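Local coordinates for SusD/RagB family nutrient-binding outer membrane lipoprotein (Bacteroides vulgatus, PDB 4F7A), which probably binds glycans, perhaps mucin O-glycans, at the outer membrane as a SusD-like lipoprotein, at residues 15-27 with 103-117. Numbering follows the deposited sequence. Where two conformers were deposited one is given.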
ATOM      1  N   GLU A  15      -3.809  18.457  31.005  1.00 63.45           N
ATOM      2  CA  GLU A  15      -4.998  18.504  30.114  1.00 61.83           C
ATOM      3  C   GLU A  15      -4.893  19.559  28.988  1.00 59.99           C
ATOM      4  O   GLU A  15      -5.379  19.322  27.872  1.00 57.23           O
ATOM      5  CB  GLU A  15      -6.296  18.704  30.916  1.00 62.36           C
ATOM      6  CG  GLU A  15      -7.597  18.838  30.073  1.00 62.09           C
ATOM      7  CD  GLU A  15      -7.926  17.613  29.193  1.00 65.95           C
ATOM      8  OE1 GLU A  15      -7.372  16.506  29.408  1.00 64.39           O
ATOM      9  OE2 GLU A  15      -8.759  17.761  28.270  1.00 65.76           O
ATOM     10  N   TYR A  16      -4.286  20.715  29.279  1.00 58.21           N
ATOM     11  CA  TYR A  16      -4.030  21.726  28.242  1.00 56.88           C
ATOM     12  C   TYR A  16      -3.103  21.140  27.155  1.00 54.00           C
ATOM     13  O   TYR A  16      -3.376  21.298  25.964  1.00 54.03           O
ATOM     14  CB  TYR A  16      -3.443  23.020  28.841  1.00 56.87           C
ATOM     15  N   ASP A  17      -2.043  20.440  27.576  1.00 51.26           N
ATOM     16  CA  ASP A  17      -1.109  19.757  26.659  1.00 49.96           C
ATOM     17  C   ASP A  17      -1.745  18.575  25.904  1.00 47.38           C
ATOM     18  O   ASP A  17      -1.484  18.383  24.704  1.00 45.43           O
ATOM     19  CB  ASP A  17       0.157  19.288  27.408  1.00 50.68           C
ATOM     20  CG  ASP A  17       1.083  20.460  27.797  1.00 56.08           C
ATOM     21  OD1 ASP A  17       0.565  21.503  28.254  1.00 53.74           O
ATOM     22  OD2 ASP A  17       2.326  20.337  27.642  1.00 58.11           O
ATOM     23  N   PHE A  18      -2.575  17.787  26.594  1.00 42.82           N
ATOM     24  CA  PHE A  18      -3.326  16.731  25.930  1.00 39.39           C
ATOM     25  C   PHE A  18      -4.103  17.294  24.726  1.00 39.28           C
ATOM     26  O   PHE A  18      -3.983  16.787  23.624  1.00 36.93           O
ATOM     27  CB  PHE A  18      -4.297  16.014  26.889  1.00 39.66           C
ATOM     28  CG  PHE A  18      -5.178  15.025  26.192  1.00 39.18           C
ATOM     29  CD1 PHE A  18      -4.729  13.725  25.953  1.00 41.38           C
ATOM     30  CD2 PHE A  18      -6.429  15.409  25.700  1.00 46.30           C
ATOM     31  CE1 PHE A  18      -5.528  12.811  25.249  1.00 35.15           C
ATOM     32  CE2 PHE A  18      -7.242  14.500  24.999  1.00 47.05           C
ATOM     33  CZ  PHE A  18      -6.790  13.198  24.775  1.00 40.82           C
ATOM     34  N   GLN A  19      -4.907  18.334  24.934  1.00 39.97           N
ATOM     35  CA  GLN A  19      -5.681  18.936  23.834  1.00 41.11           C
ATOM     36  C   GLN A  19      -4.759  19.558  22.780  1.00 39.90           C
ATOM     37  O   GLN A  19      -5.097  19.596  21.588  1.00 38.24           O
ATOM     38  CB  GLN A  19      -6.641  20.025  24.356  1.00 43.79           C
ATOM     39  CG  GLN A  19      -7.730  19.534  25.317  1.00 48.19           C
ATOM     40  CD  GLN A  19      -8.650  18.493  24.686  1.00 54.33           C
ATOM     41  OE1 GLN A  19      -8.947  18.546  23.489  1.00 52.46           O
ATOM     42  NE2 GLN A  19      -9.099  17.542  25.493  1.00 54.70           N
ATOM     43  N   LYS A  20      -3.602  20.046  23.232  1.00 38.44           N
ATOM     44  CA  LYS A  20      -2.637  20.688  22.341  1.00 38.62           C
ATOM     45  C   LYS A  20      -2.073  19.665  21.359  1.00 33.50           C
ATOM     46  O   LYS A  20      -2.131  19.894  20.163  1.00 33.64           O
ATOM     47  CB  LYS A  20      -1.506  21.384  23.127  1.00 39.95           C
ATOM     48  CG  LYS A  20      -0.633  22.336  22.278  1.00 43.39           C
ATOM     49  CD  LYS A  20       0.388  23.102  23.137  1.00 48.52           C
ATOM     50  CE  LYS A  20       1.587  23.619  22.336  1.00 49.74           C
ATOM     51  NZ  LYS A  20       1.238  24.737  21.426  1.00 52.35           N
ATOM     52  N   TYR A  21      -1.575  18.531  21.855  1.00 33.19           N
ATOM     53  CA  TYR A  21      -0.813  17.573  21.011  1.00 32.81           C
ATOM     54  C   TYR A  21      -1.490  16.284  20.621  1.00 32.66           C
ATOM     55  O   TYR A  21      -1.352  15.824  19.483  1.00 31.79           O
ATOM     56  CB  TYR A  21       0.471  17.157  21.713  1.00 34.61           C
ATOM     57  CG  TYR A  21       1.357  18.303  22.065  1.00 34.31           C
ATOM     58  CD1 TYR A  21       2.091  18.966  21.082  1.00 35.46           C
ATOM     59  CD2 TYR A  21       1.468  18.739  23.371  1.00 42.17           C
ATOM     60  CE1 TYR A  21       2.890  20.024  21.393  1.00 27.82           C
ATOM     61  CE2 TYR A  21       2.263  19.807  23.698  1.00 39.10           C
ATOM     62  CZ  TYR A  21       2.981  20.437  22.708  1.00 37.27           C
ATOM     63  OH  TYR A  21       3.772  21.488  23.039  1.00 38.52           O
ATOM     64  N   THR A  22      -2.211  15.667  21.555  1.00 30.66           N
ATOM     65  CA  THR A  22      -2.617  14.279  21.362  0.50 29.42           C
ATOM     66  C   THR A  22      -3.725  14.121  20.319  1.00 27.58           C
ATOM     67  O   THR A  22      -3.707  13.163  19.539  1.00 27.89           O
ATOM     68  CB  THR A  22      -2.978  13.606  22.725  0.50 31.22           C
ATOM     69  OG1 THR A  22      -1.793  13.518  23.531  0.50 32.80           O
ATOM     70  CG2 THR A  22      -3.527  12.226  22.518  0.50 26.67           C
ATOM     71  N   THR A  23      -4.673  15.052  20.285  0.50 26.33           N
ATOM     72  CA  THR A  23      -5.784  14.986  19.330  0.50 25.89           C
ATOM     73  C   THR A  23      -5.312  14.981  17.874  0.50 25.14           C
ATOM     74  O   THR A  23      -5.878  14.270  17.032  0.50 23.59           O
ATOM     75  CB  THR A  23      -6.787  16.160  19.520  0.50 28.51           C
ATOM     76  OG1 THR A  23      -7.394  16.072  20.822  0.50 30.71           O
ATOM     77  CG2 THR A  23      -7.872  16.124  18.435  0.50 29.07           C
ATOM     78  N   ASN A  24      -4.278  15.768  17.568  1.00 21.36           N
ATOM     79  CA  ASN A  24      -3.717  15.768  16.216  1.00 18.85           C
ATOM     80  C   ASN A  24      -3.259  14.365  15.797  1.00 15.47           C
ATOM     81  O   ASN A  24      -3.469  13.947  14.662  1.00 15.22           O
ATOM     82  CB  ASN A  24      -2.508  16.738  16.086  1.00 17.01           C
ATOM     83  CG  ASN A  24      -2.900  18.208  16.201  1.00 20.37           C
ATOM     84  OD1 ASN A  24      -4.015  18.602  15.872  1.00 19.92           O
ATOM     85  ND2 ASN A  24      -1.974  19.024  16.685  1.00 20.37           N
ATOM     86  N   PHE A  25      -2.635  13.647  16.715  1.00 14.22           N
ATOM     87  CA  PHE A  25      -2.162  12.307  16.445  1.00 14.47           C
ATOM     88  C   PHE A  25      -3.292  11.336  16.140  1.00 16.69           C
ATOM     89  O   PHE A  25      -3.117  10.426  15.341  1.00 16.31           O
ATOM     90  CB  PHE A  25      -1.326  11.790  17.602  1.00 15.46           C
ATOM     91  CG  PHE A  25       0.067  12.346  17.601  1.00 14.31           C
ATOM     92  CD1 PHE A  25       1.037  11.789  16.784  1.00 18.59           C
ATOM     93  CD2 PHE A  25       0.378  13.439  18.360  1.00 18.30           C
ATOM     94  CE1 PHE A  25       2.324  12.321  16.753  1.00 19.60           C
ATOM     95  CE2 PHE A  25       1.644  13.993  18.329  1.00 18.16           C
ATOM     96  CZ  PHE A  25       2.625  13.408  17.532  1.00 14.93           C
ATOM     97  N   GLU A  26      -4.435  11.554  16.770  1.00 15.96           N
ATOM     98  CA  GLU A  26      -5.599  10.725  16.554  1.00 17.05           C
ATOM     99  C   GLU A  26      -6.139  10.913  15.130  1.00 18.16           C
ATOM    100  O   GLU A  26      -6.448   9.946  14.433  1.00 14.59           O
ATOM    101  CB  GLU A  26      -6.674  11.068  17.574  1.00 17.21           C
ATOM    102  CG  GLU A  26      -7.945  10.299  17.340  1.00 23.97           C
ATOM    103  CD  GLU A  26      -9.071  10.627  18.337  1.00 26.18           C
ATOM    104  OE1 GLU A  26      -8.846  11.398  19.292  1.00 28.28           O
ATOM    105  OE2 GLU A  26     -10.182  10.101  18.130  1.00 29.84           O
ATOM    106  N   THR A  27      -6.283  12.165  14.705  1.00 15.88           N
ATOM    107  CA  THR A  27      -6.745  12.459  13.346  1.00 15.42           C
ATOM    108  C   THR A  27      -5.785  11.910  12.276  1.00 16.21           C
ATOM    109  O   THR A  27      -6.210  11.318  11.277  1.00 13.95           O
ATOM    110  CB  THR A  27      -6.934  13.955  13.173  1.00 17.10           C
ATOM    111  OG1 THR A  27      -7.925  14.388  14.098  1.00 19.13           O
ATOM    112  CG2 THR A  27      -7.357  14.332  11.733  1.00 16.43           C
ATOM    113  N   ILE A 103       3.990  22.667  15.873  1.00 19.86           N
ATOM    114  CA  ILE A 103       3.890  22.840  17.316  1.00 20.85           C
ATOM    115  C   ILE A 103       4.812  21.942  18.113  1.00 20.33           C
ATOM    116  O   ILE A 103       4.928  22.116  19.307  1.00 21.72           O
ATOM    117  CB  ILE A 103       2.422  22.756  17.860  1.00 22.57           C
ATOM    118  CG1 ILE A 103       1.840  21.339  17.770  1.00 21.00           C
ATOM    119  CG2 ILE A 103       1.531  23.802  17.154  1.00 24.21           C
ATOM    120  CD1 ILE A 103       0.389  21.272  18.257  1.00 21.52           C
ATOM    121  N   THR A 104       5.486  20.991  17.475  1.00 21.05           N
ATOM    122  CA  THR A 104       6.416  20.130  18.214  1.00 20.45           C
ATOM    123  C   THR A 104       7.884  20.345  17.834  1.00 23.29           C
ATOM    124  O   THR A 104       8.771  20.060  18.647  1.00 22.71           O
ATOM    125  CB  THR A 104       6.092  18.641  18.046  1.00 21.26           C
ATOM    126  OG1 THR A 104       6.177  18.279  16.671  1.00 17.09           O
ATOM    127  CG2 THR A 104       4.679  18.302  18.595  1.00 18.94           C
ATOM    128  N   GLN A 105       8.137  20.853  16.625  1.00 22.84           N
ATOM    129  CA  GLN A 105       9.515  20.933  16.105  1.00 23.79           C
ATOM    130  C   GLN A 105      10.476  21.765  16.961  1.00 26.01           C
ATOM    131  O   GLN A 105      11.668  21.474  16.994  1.00 25.66           O
ATOM    132  CB  GLN A 105       9.543  21.421  14.647  1.00 23.37           C
ATOM    133  CG  GLN A 105       9.057  22.842  14.426  1.00 23.34           C
ATOM    134  CD  GLN A 105       9.027  23.213  12.951  1.00 29.86           C
ATOM    135  OE1 GLN A 105       9.293  22.387  12.083  1.00 29.40           O
ATOM    136  NE2 GLN A 105       8.702  24.466  12.667  1.00 32.37           N
ATOM    137  N   ASP A 106       9.951  22.769  17.665  1.00 25.74           N
ATOM    138  CA  ASP A 106      10.752  23.653  18.499  1.00 29.11           C
ATOM    139  C   ASP A 106      10.510  23.392  19.992  1.00 30.58           C
ATOM    140  O   ASP A 106      10.939  24.192  20.807  1.00 32.05           O
ATOM    141  CB  ASP A 106      10.423  25.136  18.187  1.00 28.97           C
ATOM    142  CG  ASP A 106      10.745  25.531  16.741  1.00 37.68           C
ATOM    143  OD1 ASP A 106      11.825  25.110  16.261  1.00 26.77           O
ATOM    144  OD2 ASP A 106       9.922  26.269  16.108  1.00 36.72           O
ATOM    145  N   GLU A 107       9.843  22.285  20.354  1.00 27.11           N
ATOM    146  CA  GLU A 107       9.505  22.018  21.763  1.00 28.29           C
ATOM    147  C   GLU A 107      10.493  21.057  22.424  1.00 28.08           C
ATOM    148  O   GLU A 107      10.607  19.888  22.038  1.00 27.32           O
ATOM    149  CB  GLU A 107       8.078  21.464  21.903  1.00 25.94           C
ATOM    150  CG  GLU A 107       6.977  22.489  21.709  1.00 30.73           C
ATOM    151  CD  GLU A 107       6.986  23.616  22.754  1.00 33.85           C
ATOM    152  OE1 GLU A 107       7.611  23.468  23.816  1.00 36.53           O
ATOM    153  OE2 GLU A 107       6.367  24.664  22.495  1.00 37.05           O
ATOM    154  N   ALA A 108      11.176  21.549  23.455  1.00 28.63           N
ATOM    155  CA  ALA A 108      12.259  20.805  24.087  1.00 29.71           C
ATOM    156  C   ALA A 108      11.771  19.485  24.676  1.00 28.10           C
ATOM    157  O   ALA A 108      12.484  18.491  24.645  1.00 29.76           O
ATOM    158  CB  ALA A 108      12.917  21.653  25.184  1.00 31.12           C
ATOM    159  N   LYS A 109      10.567  19.481  25.224  1.00 26.62           N
ATOM    160  CA  LYS A 109      10.051  18.305  25.924  1.00 26.99           C
ATOM    161  C   LYS A 109       9.257  17.355  24.997  1.00 24.28           C
ATOM    162  O   LYS A 109       8.773  16.334  25.447  1.00 25.45           O
ATOM    163  CB  LYS A 109       9.180  18.731  27.122  1.00 28.95           C
ATOM    164  CG  LYS A 109       9.932  19.508  28.245  1.00 34.90           C
ATOM    165  N   TYR A 110       9.136  17.684  23.717  1.00 22.42           N
ATOM    166  CA  TYR A 110       8.350  16.871  22.776  1.00 20.73           C
ATOM    167  C   TYR A 110       9.121  16.418  21.535  1.00 20.05           C
ATOM    168  O   TYR A 110       8.551  16.290  20.454  1.00 19.41           O
ATOM    169  CB  TYR A 110       7.096  17.641  22.366  1.00 21.35           C
ATOM    170  CG  TYR A 110       6.130  17.750  23.509  1.00 26.85           C
ATOM    171  CD1 TYR A 110       5.334  16.665  23.864  1.00 33.21           C
ATOM    172  CD2 TYR A 110       6.046  18.903  24.272  1.00 35.19           C
ATOM    173  CE1 TYR A 110       4.449  16.735  24.926  1.00 36.17           C
ATOM    174  CE2 TYR A 110       5.158  18.989  25.348  1.00 39.42           C
ATOM    175  CZ  TYR A 110       4.357  17.902  25.664  1.00 41.08           C
ATOM    176  OH  TYR A 110       3.469  17.955  26.728  1.00 43.65           O
ATOM    177  N   LYS A 111      10.407  16.137  21.696  1.00 20.41           N
ATOM    178  CA  LYS A 111      11.205  15.627  20.586  1.00 20.24           C
ATOM    179  C   LYS A 111      10.669  14.306  20.060  1.00 19.92           C
ATOM    180  O   LYS A 111      10.726  14.053  18.843  1.00 18.22           O
ATOM    181  CB  LYS A 111      12.657  15.455  21.006  1.00 23.64           C
ATOM    182  CG  LYS A 111      13.355  16.773  21.318  1.00 25.53           C
ATOM    183  CD  LYS A 111      14.816  16.546  21.709  1.00 31.75           C
ATOM    184  CE  LYS A 111      15.500  17.855  22.067  1.00 37.28           C
ATOM    185  NZ  LYS A 111      15.138  18.311  23.444  1.00 42.61           N
ATOM    186  N   HIS A 112      10.180  13.461  20.973  1.00 16.19           N
ATOM    187  CA  HIS A 112       9.534  12.209  20.597  1.00 17.50           C
ATOM    188  C   HIS A 112       8.254  12.407  19.774  1.00 16.50           C
ATOM    189  O   HIS A 112       8.040  11.691  18.784  1.00 16.04           O
ATOM    190  CB  HIS A 112       9.297  11.291  21.812  1.00 16.49           C
ATOM    191  CG  HIS A 112       8.440  11.873  22.900  1.00 19.22           C
ATOM    192  ND1 HIS A 112       8.429  13.214  23.227  1.00 18.16           N
ATOM    193  CD2 HIS A 112       7.624  11.264  23.799  1.00 20.41           C
ATOM    194  CE1 HIS A 112       7.621  13.410  24.259  1.00 27.61           C
ATOM    195  NE2 HIS A 112       7.113  12.245  24.621  1.00 18.94           N
ATOM    196  N   PHE A 113       7.416  13.371  20.159  1.00 14.87           N
ATOM    197  CA  PHE A 113       6.181  13.651  19.393  1.00 15.35           C
ATOM    198  C   PHE A 113       6.504  14.249  18.030  1.00 15.00           C
ATOM    199  O   PHE A 113       5.815  13.999  17.043  1.00 15.45           O
ATOM    200  CB  PHE A 113       5.277  14.631  20.148  1.00 17.32           C
ATOM    201  CG  PHE A 113       4.425  14.002  21.268  1.00 20.65           C
ATOM    202  CD1 PHE A 113       4.833  12.852  21.951  1.00 19.02           C
ATOM    203  CD2 PHE A 113       3.256  14.645  21.688  1.00 21.30           C
ATOM    204  CE1 PHE A 113       4.079  12.340  22.991  1.00 19.13           C
ATOM    205  CE2 PHE A 113       2.480  14.131  22.729  1.00 23.48           C
ATOM    206  CZ  PHE A 113       2.891  12.975  23.383  1.00 22.58           C
ATOM    207  N   TYR A 114       7.548  15.075  17.990  1.00 16.06           N
ATOM    208  CA  TYR A 114       8.084  15.622  16.727  1.00 15.12           C
ATOM    209  C   TYR A 114       8.531  14.495  15.803  1.00 14.59           C
ATOM    210  O   TYR A 114       8.083  14.403  14.658  1.00 16.02           O
ATOM    211  CB  TYR A 114       9.254  16.566  17.020  1.00 15.67           C
ATOM    212  CG  TYR A 114       9.975  17.077  15.773  1.00 15.27           C
ATOM    213  CD1 TYR A 114       9.277  17.688  14.726  1.00 19.19           C
ATOM    214  CD2 TYR A 114      11.352  16.967  15.655  1.00 23.67           C
ATOM    215  CE1 TYR A 114       9.964  18.169  13.577  1.00 23.09           C
ATOM    216  CE2 TYR A 114      12.029  17.433  14.529  1.00 19.84           C
ATOM    217  CZ  TYR A 114      11.330  18.016  13.489  1.00 23.54           C
ATOM    218  OH  TYR A 114      12.023  18.489  12.390  1.00 22.15           O
ATOM    219  N   GLY A 115       9.361  13.597  16.312  1.00 15.08           N
ATOM    220  CA  GLY A 115       9.771  12.424  15.531  1.00 13.82           C
ATOM    221  C   GLY A 115       8.606  11.601  14.994  1.00 14.35           C
ATOM    222  O   GLY A 115       8.554  11.267  13.815  1.00 14.38           O
ATOM    223  N   ALA A 116       7.664  11.281  15.876  1.00 13.42           N
ATOM    224  CA  ALA A 116       6.489  10.510  15.492  1.00 13.22           C
ATOM    225  C   ALA A 116       5.642  11.221  14.422  1.00 13.30           C
ATOM    226  O   ALA A 116       5.142  10.589  13.502  1.00 14.30           O
ATOM    227  CB  ALA A 116       5.630  10.197  16.767  1.00 11.23           C
ATOM    228  N   THR A 117       5.465  12.523  14.566  1.00 12.77           N
ATOM    229  CA  THR A 117       4.737  13.318  13.596  1.00 15.02           C
ATOM    230  C   THR A 117       5.355  13.162  12.223  1.00 15.12           C
ATOM    231  O   THR A 117       4.645  12.933  11.250  1.00 13.15           O
ATOM    232  CB  THR A 117       4.738  14.819  13.947  1.00 16.21           C
ATOM    233  OG1 THR A 117       3.989  15.031  15.126  1.00 18.04           O
ATOM    234  CG2 THR A 117       4.122  15.652  12.806  1.00 16.38           C
TER
HETATM  235  O   HOH W   1       4.282  24.163  20.838  1.00 30.04           O
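Tyr21 and Tyr110 both set CG beside the backbone N and anti to the carbonyl carbon (chi1 -57° for Tyr21), and the two side chains cross at about a right angle. Their rings meet obliquely: centroids lie 4.1 Å apart with planes at 32°, and Tyr21 CE2 sits over the rim of one Tyr110 face. Tyr110 in turn lies over one face of the Tyr21 ring, offset toward the rim, and Lys20 CG over the centre of the opposite face, so this ring is sandwiched, while Ile103 O lies in its plane at the edge, 3.6 Å from Tyr21 CE1. Beyond the ring face, Tyr110 OH donates to the anti lone pair of Asp17 OD2 at 2.8 Å, which fixes the phenol against the first turn of helix 15-30. A water adds a polar bridge: it donates to Ile103 O and, at 2.7 Å, to Glu107 OE2, and accepts a weak bond from Lys20 NZ. Farther along, Phe25 and Phe113 pair obliquely, Phe25 CE2 to Phe113 CD2 at 3.8 Å. Phe113 O also lies at the edge of the Phe25 ring, in its plane, 3.3 Å from Phe25 CZ; that carbonyl accepts from both N and OG1 of Thr117, from opposite faces of its plane. Ser100 of helix 84-104 is a further partner of Thr117 OG1. The axes of 15-27 and 111-117 approach to 11.6 Å at 22°, nearly parallel, with aromatic side chains filling the gap. Helix 15-30 thus packs along the helical hairpin of 84-104 and 111-132, an arrangement consistent with the TPR-like helical scaffold of SusD-family proteins.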